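Local coordinates for methionine-binding protein (Coxiella burnetii, PDB 3TQW), which binds methionine and probably delivers it to an ABC transporter as the substrate-binding lipoprotein of a methionine uptake system, at residues Val7-Gly12 and Ala55-His60; Val76-Thr81 and Asn199-Arg204; Met86-Lys91 and Leu118-Lys123; Ala106-Pro111 and Leu168-Thr173. One frame throughout, in Å; residues are numbered along the deposited sequence. Where two conformers were deposited one is given.

Contact 1: Val7-Gly12 and Ala55-His60; sequences VGTIAG and ANMFQH. With MET (methionine), chain C.
Gly-8 is gripped on both its backbone polar atoms by the strand 55-60, which runs parallel to it: its N donates to Ala-55 O at 2.8 Å, and its O receives Met-57 N (selenomethionine) at 2.9 Å. Asn-56 CB lies 3.3 Å from that same Gly-8 O, while the amide of Asn-56 turns off to bond Asn-45. Past this pair the strands part, and a water bridges them, accepting from Ile-10 N and donating to Met-57 O at 2.6 Å.

Phe-58 touches both strand 7-10 and the ligand. Its CB packs on Ile-10 CG1 at 3.8 Å. With chi1 at 82°, CG sits between the backbone N and carbonyl carbon, and the ring swings away from strand 7-10, so that CD2 still touches Ile-10 CG1 and CE2 reaches the methyl CE of the bound methionine at 3.9 Å. Gln-59 CB covers one ring face over its centre. Two residues on, the ligand SD rests over a face of the His-60 imidazole, 3.4 Å from NE2, and that nitrogen is hydrogen-bonded to Asn-113. Parallel strands whose C-terminal ends run into the ligand cleft, as here, are typical of the periplasmic-binding-protein fold.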
loop_
_atom_site.group_PDB
_atom_site.type_symbol
_atom_site.label_atom_id
_atom_site.label_comp_id
_atom_site.label_asym_id
_atom_site.label_seq_id
_atom_site.Cartn_x
_atom_site.Cartn_y
_atom_site.Cartn_z
ATOM N N VAL A 7 -7.582 -15.827 5.040
ATOM C CA VAL A 7 -6.813 -14.586 4.994
ATOM C C VAL A 7 -7.217 -13.724 3.800
ATOM O O VAL A 7 -7.204 -14.189 2.662
ATOM C CB VAL A 7 -5.304 -14.874 4.888
ATOM C CG1 VAL A 7 -4.516 -13.579 4.911
ATOM C CG2 VAL A 7 -4.854 -15.802 6.012
ATOM N N GLY A 8 -7.563 -12.467 4.063
ATOM C CA GLY A 8 -7.990 -11.556 3.019
ATOM C C GLY A 8 -6.831 -10.789 2.416
ATOM O O GLY A 8 -5.975 -10.263 3.129
ATOM N N THR A 9 -6.794 -10.740 1.088
ATOM C CA THR A 9 -5.781 -9.971 0.377
ATOM C C THR A 9 -6.444 -9.174 -0.743
ATOM O O THR A 9 -7.613 -9.391 -1.073
ATOM C CB THR A 9 -4.712 -10.884 -0.245
ATOM O OG1 THR A 9 -5.333 -11.765 -1.193
ATOM C CG2 THR A 9 -4.025 -11.719 0.837
ATOM N N ILE A 10 -5.698 -8.242 -1.322
ATOM C CA ILE A 10 -6.146 -7.546 -2.514
ATOM C C ILE A 10 -5.638 -8.320 -3.719
ATOM O O ILE A 10 -4.452 -8.667 -3.790
ATOM C CB ILE A 10 -5.600 -6.106 -2.565
ATOM C CG1 ILE A 10 -6.164 -5.291 -1.396
ATOM C CG2 ILE A 10 -5.958 -5.450 -3.902
ATOM C CD1 ILE A 10 -7.661 -5.007 -1.509
ATOM N N ALA A 11 -6.542 -8.602 -4.654
ATOM C CA ALA A 11 -6.186 -9.299 -5.882
ATOM C C ALA A 11 -5.047 -8.566 -6.581
ATOM O O ALA A 11 -5.041 -7.339 -6.656
ATOM C CB ALA A 11 -7.391 -9.410 -6.806
ATOM N N GLY A 12 -4.082 -9.329 -7.087
ATOM C CA GLY A 12 -2.914 -8.763 -7.741
ATOM C C GLY A 12 -1.636 -9.385 -7.197
ATOM O O GLY A 12 -1.660 -10.515 -6.700
ATOM N N ALA A 55 -7.881 -13.123 9.144
ATOM C CA ALA A 55 -6.797 -12.159 9.099
ATOM C C ALA A 55 -6.837 -11.493 7.742
ATOM O O ALA A 55 -7.508 -11.973 6.833
ATOM C CB ALA A 55 -5.452 -12.848 9.303
ATOM N N ASN A 56 -6.126 -10.381 7.606
ATOM C CA ASN A 56 -5.905 -9.813 6.290
ATOM C C ASN A 56 -4.493 -9.267 6.169
ATOM O O ASN A 56 -3.839 -8.986 7.172
ATOM C CB ASN A 56 -6.986 -8.785 5.896
ATOM C CG ASN A 56 -6.974 -7.525 6.760
ATOM O OD1 ASN A 56 -5.919 -7.004 7.127
ATOM N ND2 ASN A 56 -8.169 -7.026 7.080
HETATM N N MSE A 57 -4.007 -9.180 4.938
HETATM C CA MSE A 57 -2.685 -8.641 4.671
HETATM C C MSE A 57 -2.783 -7.760 3.439
HETATM O O MSE A 57 -2.713 -8.258 2.312
HETATM C CB MSE A 57 -1.677 -9.764 4.409
HETATM C CG MSE A 57 -0.248 -9.239 4.181
HETATM SE SE MSE A 57 0.820 -10.351 2.965
HETATM C CE MSE A 57 -0.185 -10.042 1.310
ATOM N N PHE A 58 -2.955 -6.459 3.641
ATOM C CA PHE A 58 -3.137 -5.557 2.509
ATOM C C PHE A 58 -2.830 -4.094 2.809
ATOM O O PHE A 58 -2.770 -3.276 1.888
ATOM C CB PHE A 58 -4.574 -5.652 1.990
ATOM C CG PHE A 58 -5.553 -4.826 2.777
ATOM C CD1 PHE A 58 -6.042 -5.282 3.994
ATOM C CD2 PHE A 58 -5.983 -3.594 2.305
ATOM C CE1 PHE A 58 -6.939 -4.515 4.730
ATOM C CE2 PHE A 58 -6.880 -2.826 3.036
ATOM C CZ PHE A 58 -7.358 -3.289 4.247
ATOM N N GLN A 59 -2.651 -3.754 4.082
ATOM C CA GLN A 59 -2.626 -2.350 4.487
ATOM C C GLN A 59 -1.438 -1.991 5.370
ATOM O O GLN A 59 -0.810 -2.866 5.981
ATOM C CB GLN A 59 -3.913 -2.015 5.251
ATOM C CG GLN A 59 -3.860 -2.440 6.710
ATOM C CD GLN A 59 -5.230 -2.582 7.328
ATOM O OE1 GLN A 59 -6.020 -1.640 7.343
ATOM N NE2 GLN A 59 -5.522 -3.768 7.846
ATOM N N HIS A 60 -1.149 -0.694 5.454
ATOM C CA HIS A 60 -0.211 -0.186 6.454
ATOM C C HIS A 60 -0.945 0.336 7.695
ATOM O O HIS A 60 -2.174 0.457 7.699
ATOM C CB HIS A 60 0.722 0.883 5.864
ATOM C CG HIS A 60 0.028 1.925 5.038
ATOM N ND1 HIS A 60 -0.920 2.782 5.557
ATOM C CD2 HIS A 60 0.169 2.268 3.735
ATOM C CE1 HIS A 60 -1.341 3.598 4.608
ATOM N NE2 HIS A 60 -0.700 3.307 3.490
HETATM N N MET C . -0.051 -2.199 -0.319
HETATM C CA MET C . -0.413 -0.780 -0.214
HETATM C C MET C . 0.852 0.053 -0.033
HETATM O O MET C . 1.773 -0.375 0.660
HETATM C CB MET C . -1.368 -0.570 0.970
HETATM C CG MET C . -1.874 0.861 1.172
HETATM S SD MET C . -2.990 0.995 2.594
HETATM C CE MET C . -4.362 0.011 1.993
HETATM O OXT MET C . 0.994 1.155 -0.569
HETATM O O HOH W 1 -3.062 -7.796 -0.227
#

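Contact 2: Val76-Thr81 and Asn199-Arg204; sequences VSIGKT and NVVAVR. With MET (methionine), chain C.
A beta bulge interrupts the antiparallel pairing of strands 76-81 and 199-204: the register slips by one residue between the non-hydrogen-bonded pairs Ser-77/Ala-202 and Lys-80/Val-200. Before the slip, Val-76 and Val-203 form a hydrogen-bonded pair, each N donating to the other's O at 2.9 Å. Within the bulge Ile-78 N donates to Val-201 O, and Val-201 N returns a bond to Gly-79 O, also 2.9 Å. At the phi of Gly-79, 155°, a CB would press on the carbonyl O of Ile-78; the Gly-79 N is held by Ser-77 OG at 3.2 Å, an ST turn. That hydroxyl also lies against Val-200, 3.4 Å from CB.

On the face of Val-76 and Val-203 the contact is oily. Ile-78 sends CD1 to Val-203 CG1 at 3.6 Å, the two side chains crossing at about a right angle, and its CG1 lies by Val-201 CG1; chi1 of 55° puts CG1 between the backbone N and carbonyl carbon, bringing this branch in toward the partner strand. Val-217 of helix 211-220 covers Ile-78 and Val-201.

At the cleft end Thr-81 N reaches Asn-199 O at 2.8 Å from above the carbonyl plane. The Asn-199 side chain turns off to the bound methionine, so the bulged pair belongs to a sheet with the ligand site at the ends of its inner strands, the arrangement of a periplasmic-binding-protein lobe.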
loop_
_atom_site.group_PDB
_atom_site.type_symbol
_atom_site.label_atom_id
_atom_site.label_comp_id
_atom_site.label_asym_id
_atom_site.label_seq_id
_atom_site.Cartn_x
_atom_site.Cartn_y
_atom_site.Cartn_z
ATOM N N VAL A 76 -6.272 -5.286 15.216
ATOM C CA VAL A 76 -4.910 -4.925 15.578
ATOM C C VAL A 76 -3.914 -5.587 14.636
ATOM O O VAL A 76 -4.210 -6.621 14.033
ATOM C CB VAL A 76 -4.577 -5.361 17.024
ATOM C CG1 VAL A 76 -5.449 -4.614 18.018
ATOM C CG2 VAL A 76 -4.749 -6.875 17.182
ATOM N N SER A 77 -2.732 -4.991 14.518
ATOM C CA SER A 77 -1.645 -5.596 13.759
ATOM C C SER A 77 -0.932 -6.622 14.629
ATOM O O SER A 77 -0.718 -6.384 15.817
ATOM C CB SER A 77 -0.642 -4.526 13.314
ATOM O OG SER A 77 0.550 -5.133 12.838
ATOM N N ILE A 78 -0.573 -7.765 14.048
ATOM C CA ILE A 78 0.267 -8.730 14.759
ATOM C C ILE A 78 1.652 -8.894 14.127
ATOM O O ILE A 78 2.397 -9.814 14.469
ATOM C CB ILE A 78 -0.420 -10.098 14.914
ATOM C CG1 ILE A 78 -0.863 -10.649 13.557
ATOM C CG2 ILE A 78 -1.612 -9.967 15.847
ATOM C CD1 ILE A 78 -1.254 -12.132 13.592
ATOM N N GLY A 79 2.001 -7.997 13.210
ATOM C CA GLY A 79 3.323 -8.029 12.612
ATOM C C GLY A 79 3.412 -7.391 11.240
ATOM O O GLY A 79 2.415 -7.285 10.521
ATOM N N LYS A 80 4.621 -6.971 10.880
ATOM C CA LYS A 80 4.874 -6.320 9.602
ATOM C C LYS A 80 5.301 -7.336 8.548
ATOM O O LYS A 80 5.874 -8.380 8.869
ATOM C CB LYS A 80 5.956 -5.247 9.760
ATOM C CG LYS A 80 5.612 -4.149 10.749
ATOM C CD LYS A 80 6.770 -3.163 10.893
ATOM C CE LYS A 80 6.481 -2.102 11.946
ATOM N NZ LYS A 80 6.398 -2.678 13.320
ATOM N N THR A 81 5.025 -7.024 7.288
ATOM C CA THR A 81 5.398 -7.903 6.189
ATOM C C THR A 81 6.477 -7.251 5.335
ATOM O O THR A 81 7.659 -7.583 5.446
ATOM C CB THR A 81 4.179 -8.234 5.308
ATOM O OG1 THR A 81 3.567 -7.012 4.860
ATOM C CG2 THR A 81 3.167 -9.026 6.104
ATOM N N ASN A 199 3.530 -2.730 5.453
ATOM C CA ASN A 199 2.247 -3.415 5.520
ATOM C C ASN A 199 2.223 -4.402 6.678
ATOM O O ASN A 199 3.273 -4.806 7.192
ATOM C CB ASN A 199 1.912 -4.091 4.193
ATOM C CG ASN A 199 1.515 -3.086 3.116
ATOM O OD1 ASN A 199 1.933 -1.925 3.144
ATOM N ND2 ASN A 199 0.704 -3.527 2.169
ATOM N N VAL A 200 1.025 -4.772 7.106
ATOM C CA VAL A 200 0.884 -5.582 8.304
ATOM C C VAL A 200 -0.117 -6.701 8.114
ATOM O O VAL A 200 -0.937 -6.681 7.187
ATOM C CB VAL A 200 0.437 -4.721 9.513
ATOM C CG1 VAL A 200 1.432 -3.588 9.755
ATOM C CG2 VAL A 200 -0.967 -4.165 9.291
ATOM N N VAL A 201 -0.040 -7.684 8.999
ATOM C CA VAL A 201 -1.094 -8.662 9.125
ATOM C C VAL A 201 -2.002 -8.200 10.251
ATOM O O VAL A 201 -1.553 -7.999 11.377
ATOM C CB VAL A 201 -0.538 -10.059 9.436
ATOM C CG1 VAL A 201 -1.674 -11.020 9.729
ATOM C CG2 VAL A 201 0.306 -10.567 8.257
ATOM N N ALA A 202 -3.275 -8.004 9.932
ATOM C CA ALA A 202 -4.241 -7.544 10.915
ATOM C C ALA A 202 -5.201 -8.672 11.276
ATOM O O ALA A 202 -5.579 -9.481 10.421
ATOM C CB ALA A 202 -5.007 -6.328 10.381
ATOM N N VAL A 203 -5.575 -8.730 12.549
ATOM C CA VAL A 203 -6.526 -9.724 13.033
ATOM C C VAL A 203 -7.497 -9.057 14.004
ATOM O O VAL A 203 -7.274 -7.923 14.434
ATOM C CB VAL A 203 -5.814 -10.878 13.772
ATOM C CG1 VAL A 203 -4.770 -11.534 12.867
ATOM C CG2 VAL A 203 -5.164 -10.363 15.053
ATOM N N ARG A 204 -8.573 -9.753 14.349
ATOM C CA ARG A 204 -9.485 -9.241 15.363
ATOM C C ARG A 204 -8.776 -9.159 16.712
ATOM O O ARG A 204 -7.966 -10.021 17.059
ATOM C CB ARG A 204 -10.747 -10.104 15.459
ATOM C CG ARG A 204 -11.658 -10.003 14.242
ATOM C CD ARG A 204 -12.909 -10.864 14.410
ATOM N NE ARG A 204 -12.599 -12.290 14.433
ATOM C CZ ARG A 204 -12.423 -13.036 13.345
ATOM N NH1 ARG A 204 -12.528 -12.493 12.142
ATOM N NH2 ARG A 204 -12.144 -14.329 13.460
HETATM N N MET C . -0.051 -2.199 -0.319
HETATM C CA MET C . -0.413 -0.780 -0.214
HETATM C C MET C . 0.852 0.053 -0.033
HETATM O O MET C . 1.773 -0.375 0.660
HETATM C CB MET C . -1.368 -0.570 0.970
HETATM C CG MET C . -1.874 0.861 1.172
HETATM S SD MET C . -2.990 0.995 2.594
HETATM C CE MET C . -4.362 0.011 1.993
HETATM O OXT MET C . 0.994 1.155 -0.569
#

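Contact 3: Met86-Lys91 and Leu118-Lys123; sequences MGLYSK and LLLLEK
Leu-88 and Leu-120 reach toward each other tip to tip and make the tight part of this contact, with Leu-88 CD2 3.6 Å from Leu-120 CD2. That Leu-120 methyl makes the closest contacts: it also lies 3.4 Å from Met-86 O and 3.8 Å from CG of Met-86, a selenomethionine whose side chain crosses that of Leu-120 obliquely. A chi1 of -179° holds Leu-120 CG opposite the backbone N and sends the branch out from the helix toward the strand. No hydrogen bond joins the two segments. This is helix-on-sheet packing in an alpha/beta lobe: the turn and a half 118-123 of helix 111-123 crosses strand 87-89 at 78°, the axes of these short segments 9.6 Å apart at closest, and leucines fill the gap.

Further round the helix the fit slackens. Leu-121 comes in from the flank with a single approach, CD2 to Leu-88 CD2 at 4.0 Å, and packs also on Ile-105 and Val-107 of strand 104-108. Toward solvent, exposed Lys-123 starts on the strand side but makes no contact with 86-91. Partly exposed Glu-122 faces away and bonds through OE2 to Leu-129 N.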
loop_
_atom_site.group_PDB
_atom_site.type_symbol
_atom_site.label_atom_id
_atom_site.label_comp_id
_atom_site.label_asym_id
_atom_site.label_seq_id
_atom_site.Cartn_x
_atom_site.Cartn_y
_atom_site.Cartn_z
HETATM N N MSE A 86 6.353 3.985 -2.275
HETATM C CA MSE A 86 5.457 4.530 -3.292
HETATM C C MSE A 86 6.195 5.375 -4.328
HETATM O O MSE A 86 7.064 6.188 -3.984
HETATM C CB MSE A 86 4.355 5.358 -2.621
HETATM C CG MSE A 86 3.480 6.142 -3.584
HETATM SE SE MSE A 86 2.142 7.201 -2.631
HETATM C CE MSE A 86 0.846 5.792 -2.274
ATOM N N GLY A 87 5.842 5.185 -5.596
ATOM C CA GLY A 87 6.482 5.914 -6.676
ATOM C C GLY A 87 5.601 6.993 -7.278
ATOM O O GLY A 87 4.375 6.964 -7.127
ATOM N N LEU A 88 6.234 7.958 -7.943
ATOM C CA LEU A 88 5.530 8.938 -8.753
ATOM C C LEU A 88 5.753 8.560 -10.210
ATOM O O LEU A 88 6.892 8.344 -10.629
ATOM C CB LEU A 88 6.077 10.344 -8.493
ATOM C CG LEU A 88 5.962 10.882 -7.071
ATOM C CD1 LEU A 88 6.733 12.191 -6.936
ATOM C CD2 LEU A 88 4.498 11.078 -6.706
ATOM N N TYR A 89 4.673 8.477 -10.978
ATOM C CA TYR A 89 4.748 7.969 -12.343
ATOM C C TYR A 89 4.144 8.945 -13.337
ATOM O O TYR A 89 3.293 9.753 -12.987
ATOM C CB TYR A 89 4.004 6.640 -12.457
ATOM C CG TYR A 89 4.479 5.577 -11.494
ATOM C CD1 TYR A 89 5.450 4.661 -11.873
ATOM C CD2 TYR A 89 3.948 5.480 -10.214
ATOM C CE1 TYR A 89 5.890 3.685 -11.007
ATOM C CE2 TYR A 89 4.380 4.501 -9.334
ATOM C CZ TYR A 89 5.353 3.605 -9.736
ATOM O OH TYR A 89 5.801 2.621 -8.880
ATOM N N SER A 90 4.576 8.853 -14.588
ATOM C CA SER A 90 4.016 9.689 -15.637
ATOM C C SER A 90 4.187 9.035 -16.997
ATOM O O SER A 90 5.122 8.266 -17.210
ATOM C CB SER A 90 4.679 11.069 -15.639
ATOM O OG SER A 90 4.231 11.845 -16.735
ATOM N N LYS A 91 3.266 9.337 -17.905
ATOM C CA LYS A 91 3.418 8.974 -19.306
ATOM C C LYS A 91 3.586 10.238 -20.145
ATOM O O LYS A 91 3.502 10.194 -21.372
ATOM C CB LYS A 91 2.215 8.160 -19.792
ATOM C CG LYS A 91 2.218 6.718 -19.313
ATOM C CD LYS A 91 0.838 6.085 -19.389
ATOM C CE LYS A 91 0.278 6.105 -20.800
ATOM N NZ LYS A 91 -1.057 5.443 -20.859
ATOM N N LEU A 118 1.042 13.331 -0.673
ATOM C CA LEU A 118 1.405 14.737 -0.525
ATOM C C LEU A 118 2.802 14.875 0.076
ATOM O O LEU A 118 3.582 15.748 -0.319
ATOM C CB LEU A 118 0.368 15.487 0.316
ATOM C CG LEU A 118 -0.971 15.695 -0.391
ATOM C CD1 LEU A 118 -1.995 16.315 0.552
ATOM C CD2 LEU A 118 -0.781 16.553 -1.643
ATOM N N LEU A 119 3.125 13.994 1.017
ATOM C CA LEU A 119 4.457 13.962 1.604
ATOM C C LEU A 119 5.508 13.626 0.556
ATOM O O LEU A 119 6.615 14.165 0.584
ATOM C CB LEU A 119 4.514 12.964 2.760
ATOM C CG LEU A 119 3.915 13.451 4.082
ATOM C CD1 LEU A 119 3.721 12.294 5.055
ATOM C CD2 LEU A 119 4.785 14.543 4.697
ATOM N N LEU A 120 5.155 12.737 -0.370
ATOM C CA LEU A 120 6.058 12.356 -1.452
ATOM C C LEU A 120 6.252 13.502 -2.449
ATOM O O LEU A 120 7.352 13.698 -2.970
ATOM C CB LEU A 120 5.543 11.097 -2.160
ATOM C CG LEU A 120 6.356 10.513 -3.319
ATOM C CD1 LEU A 120 7.783 10.212 -2.904
ATOM C CD2 LEU A 120 5.692 9.249 -3.865
ATOM N N LEU A 121 5.187 14.256 -2.721
ATOM C CA LEU A 121 5.298 15.423 -3.597
ATOM C C LEU A 121 6.196 16.479 -2.960
ATOM O O LEU A 121 6.878 17.238 -3.653
ATOM C CB LEU A 121 3.922 16.024 -3.905
ATOM C CG LEU A 121 2.947 15.156 -4.694
ATOM C CD1 LEU A 121 1.576 15.810 -4.741
ATOM C CD2 LEU A 121 3.475 14.904 -6.100
ATOM N N GLU A 122 6.187 16.525 -1.634
ATOM C CA GLU A 122 7.048 17.441 -0.901
ATOM C C GLU A 122 8.503 16.974 -0.974
ATOM O O GLU A 122 9.419 17.778 -1.138
ATOM C CB GLU A 122 6.590 17.558 0.551
ATOM C CG GLU A 122 7.397 18.542 1.365
ATOM C CD GLU A 122 6.859 18.712 2.771
ATOM O OE1 GLU A 122 6.682 17.692 3.474
ATOM O OE2 GLU A 122 6.612 19.870 3.171
ATOM N N LYS A 123 8.708 15.667 -0.853
ATOM C CA LYS A 123 10.033 15.083 -1.007
ATOM C C LYS A 123 10.548 15.413 -2.403
ATOM O O LYS A 123 11.733 15.690 -2.592
ATOM C CB LYS A 123 9.963 13.568 -0.803
ATOM C CG LYS A 123 11.274 12.819 -0.991
ATOM C CD LYS A 123 11.038 11.317 -0.868
ATOM C CE LYS A 123 12.304 10.520 -1.114
ATOM N NZ LYS A 123 13.340 10.833 -0.101
#

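Contact 4: Ala106-Pro111 and Leu168-Thr173; sequences AVPSDP and LAAINT. With MET (methionine), chain C.
Ala-106 and Ala-169 pair on neighbouring parallel strands, their methyls on the same face of the sheet, and the hydrogen bonding centres on Ala-106. Its N donates to Leu-168 O at 2.9 Å, while its O receives Ala-170 N at 3.0 Å. Ala-169 CA adds a CA-H...O contact to that same Ala-106 O at 3.3 Å, so this one oxygen is approached by two successive residues of the partner strand.

Apolar contacts are small. The two methyls, Ala-106 CB and Ala-169 CB, meet at 4.0 Å. Two residues further along, the Pro-108 ring leans over the other strand, its CD 4.4 Å from Ala-170 CB.

A proline has no N-H to give, and Ala-170 O, though Pro-108 CD comes within 3.6 Å of it, is buried here with no hydrogen-bond partner in the model. The regular pairing therefore ends at this point.

Asn-172 lines the methionine pocket, its CB 3.7 Å from OXT of the ligand; its side chain also crosses the Pro-108 ring. Asp-110 caps the start of helix 111-123 and bonds Asn-113 through OD2. Ala-117 of that helix covers Val-107, Pro-108 and Ala-170, strand 150-154 pairs with Val-107 on its outer side, and strand 87-89 pairs with Ala-169 and Ile-171 on the far side of strand 168-171.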
loop_
_atom_site.group_PDB
_atom_site.type_symbol
_atom_site.label_atom_id
_atom_site.label_comp_id
_atom_site.label_asym_id
_atom_site.label_seq_id
_atom_site.Cartn_x
_atom_site.Cartn_y
_atom_site.Cartn_z
ATOM N N ALA A 106 -2.207 13.498 -9.877
ATOM C CA ALA A 106 -3.204 12.631 -9.256
ATOM C C ALA A 106 -2.636 11.965 -8.010
ATOM O O ALA A 106 -1.483 11.542 -7.999
ATOM C CB ALA A 106 -3.699 11.587 -10.244
ATOM N N VAL A 107 -3.452 11.893 -6.961
ATOM C CA VAL A 107 -3.079 11.229 -5.714
ATOM C C VAL A 107 -4.265 10.386 -5.236
ATOM O O VAL A 107 -5.403 10.649 -5.627
ATOM C CB VAL A 107 -2.734 12.251 -4.619
ATOM C CG1 VAL A 107 -1.563 13.132 -5.054
ATOM C CG2 VAL A 107 -3.958 13.117 -4.299
ATOM N N PRO A 108 -4.006 9.366 -4.400
ATOM C CA PRO A 108 -5.102 8.577 -3.814
ATOM C C PRO A 108 -6.030 9.477 -3.004
ATOM O O PRO A 108 -5.566 10.494 -2.490
ATOM C CB PRO A 108 -4.379 7.599 -2.880
ATOM C CG PRO A 108 -2.973 7.522 -3.414
ATOM C CD PRO A 108 -2.683 8.904 -3.940
ATOM N N SER A 109 -7.307 9.104 -2.892
ATOM C CA SER A 109 -8.318 9.944 -2.243
ATOM C C SER A 109 -8.651 9.518 -0.809
ATOM O O SER A 109 -9.311 10.249 -0.088
ATOM C CB SER A 109 -9.601 9.956 -3.072
ATOM O OG SER A 109 -10.152 8.645 -3.143
ATOM N N ASP A 110 -8.209 8.335 -0.398
ATOM C CA ASP A 110 -8.391 7.916 0.991
ATOM C C ASP A 110 -7.396 8.672 1.875
ATOM O O ASP A 110 -6.274 8.935 1.451
ATOM C CB ASP A 110 -8.195 6.409 1.126
ATOM C CG ASP A 110 -6.769 5.984 0.847
ATOM O OD1 ASP A 110 -6.410 5.850 -0.344
ATOM O OD2 ASP A 110 -6.007 5.793 1.818
ATOM N N PRO A 111 -7.803 9.015 3.108
ATOM C CA PRO A 111 -7.056 9.945 3.973
ATOM C C PRO A 111 -5.566 9.637 4.124
ATOM O O PRO A 111 -4.747 10.531 3.927
ATOM C CB PRO A 111 -7.753 9.800 5.332
ATOM C CG PRO A 111 -9.131 9.362 5.004
ATOM C CD PRO A 111 -9.027 8.514 3.761
ATOM N N LEU A 168 1.304 13.579 -13.788
ATOM C CA LEU A 168 2.061 12.848 -12.774
ATOM C C LEU A 168 1.077 12.207 -11.804
ATOM O O LEU A 168 0.050 12.802 -11.477
ATOM C CB LEU A 168 2.968 13.810 -12.001
ATOM C CG LEU A 168 4.050 13.195 -11.112
ATOM C CD1 LEU A 168 5.131 12.571 -11.989
ATOM C CD2 LEU A 168 4.651 14.238 -10.176
ATOM N N ALA A 169 1.378 11.000 -11.340
ATOM C CA ALA A 169 0.503 10.342 -10.375
ATOM C C ALA A 169 1.305 9.594 -9.326
ATOM O O ALA A 169 2.297 8.935 -9.644
ATOM C CB ALA A 169 -0.470 9.396 -11.086
ATOM N N ALA A 170 0.879 9.719 -8.074
ATOM C CA ALA A 170 1.409 8.901 -6.993
ATOM C C ALA A 170 0.563 7.637 -6.935
ATOM O O ALA A 170 -0.648 7.711 -6.725
ATOM C CB ALA A 170 1.324 9.655 -5.673
ATOM N N ILE A 171 1.186 6.479 -7.135
ATOM C CA ILE A 171 0.443 5.224 -7.242
ATOM C C ILE A 171 0.978 4.160 -6.282
ATOM O O ILE A 171 2.185 3.935 -6.204
ATOM C CB ILE A 171 0.506 4.677 -8.687
ATOM C CG1 ILE A 171 0.081 5.759 -9.692
ATOM C CG2 ILE A 171 -0.334 3.397 -8.831
ATOM C CD1 ILE A 171 0.116 5.308 -11.152
ATOM N N ASN A 172 0.086 3.504 -5.547
ATOM C CA ASN A 172 0.509 2.406 -4.678
ATOM C C ASN A 172 1.082 1.287 -5.530
ATOM O O ASN A 172 0.544 0.961 -6.585
ATOM C CB ASN A 172 -0.655 1.853 -3.855
ATOM C CG ASN A 172 -1.263 2.884 -2.920
ATOM O OD1 ASN A 172 -0.911 2.954 -1.743
ATOM N ND2 ASN A 172 -2.193 3.671 -3.435
ATOM N N THR A 173 2.169 0.696 -5.066
ATOM C CA THR A 173 2.847 -0.349 -5.820
ATOM C C THR A 173 1.940 -1.521 -6.226
ATOM O O THR A 173 2.060 -2.034 -7.337
ATOM C CB THR A 173 4.085 -0.845 -5.053
ATOM O OG1 THR A 173 5.037 0.229 -4.978
ATOM C CG2 THR A 173 4.716 -2.053 -5.751
HETATM N N MET C . -0.051 -2.199 -0.319
HETATM C CA MET C . -0.413 -0.780 -0.214
HETATM C C MET C . 0.852 0.053 -0.033
HETATM O O MET C . 1.773 -0.375 0.660
HETATM C CB MET C . -1.368 -0.570 0.970
HETATM C CG MET C . -1.874 0.861 1.172
HETATM S SD MET C . -2.990 0.995 2.594
HETATM C CE MET C . -4.362 0.011 1.993
HETATM O OXT MET C . 0.994 1.155 -0.569
#

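In the fold
The four contacts fall into two lobes, with the bound methionine between them. Contacts 1 and 2, centres 10 Å apart, share the six-stranded mixed sheet, where strands 55-60 and 198-204 are neighbours. Contacts 3 and 4, centres 8 Å apart, share the five-stranded sheet through strands 87-89 and 168-171. Between lobes, centres are about 18 to 26 Å apart. Along the chain contact 1 closes first; contacts 3 and 4, whose segments alternate, both fall between the two segments of contact 2. The chain thus passes into the second lobe and returns, as in two-lobed binding proteins. Contacts 1, 2 and 4 touch the ligand, consistent with closure around methionine.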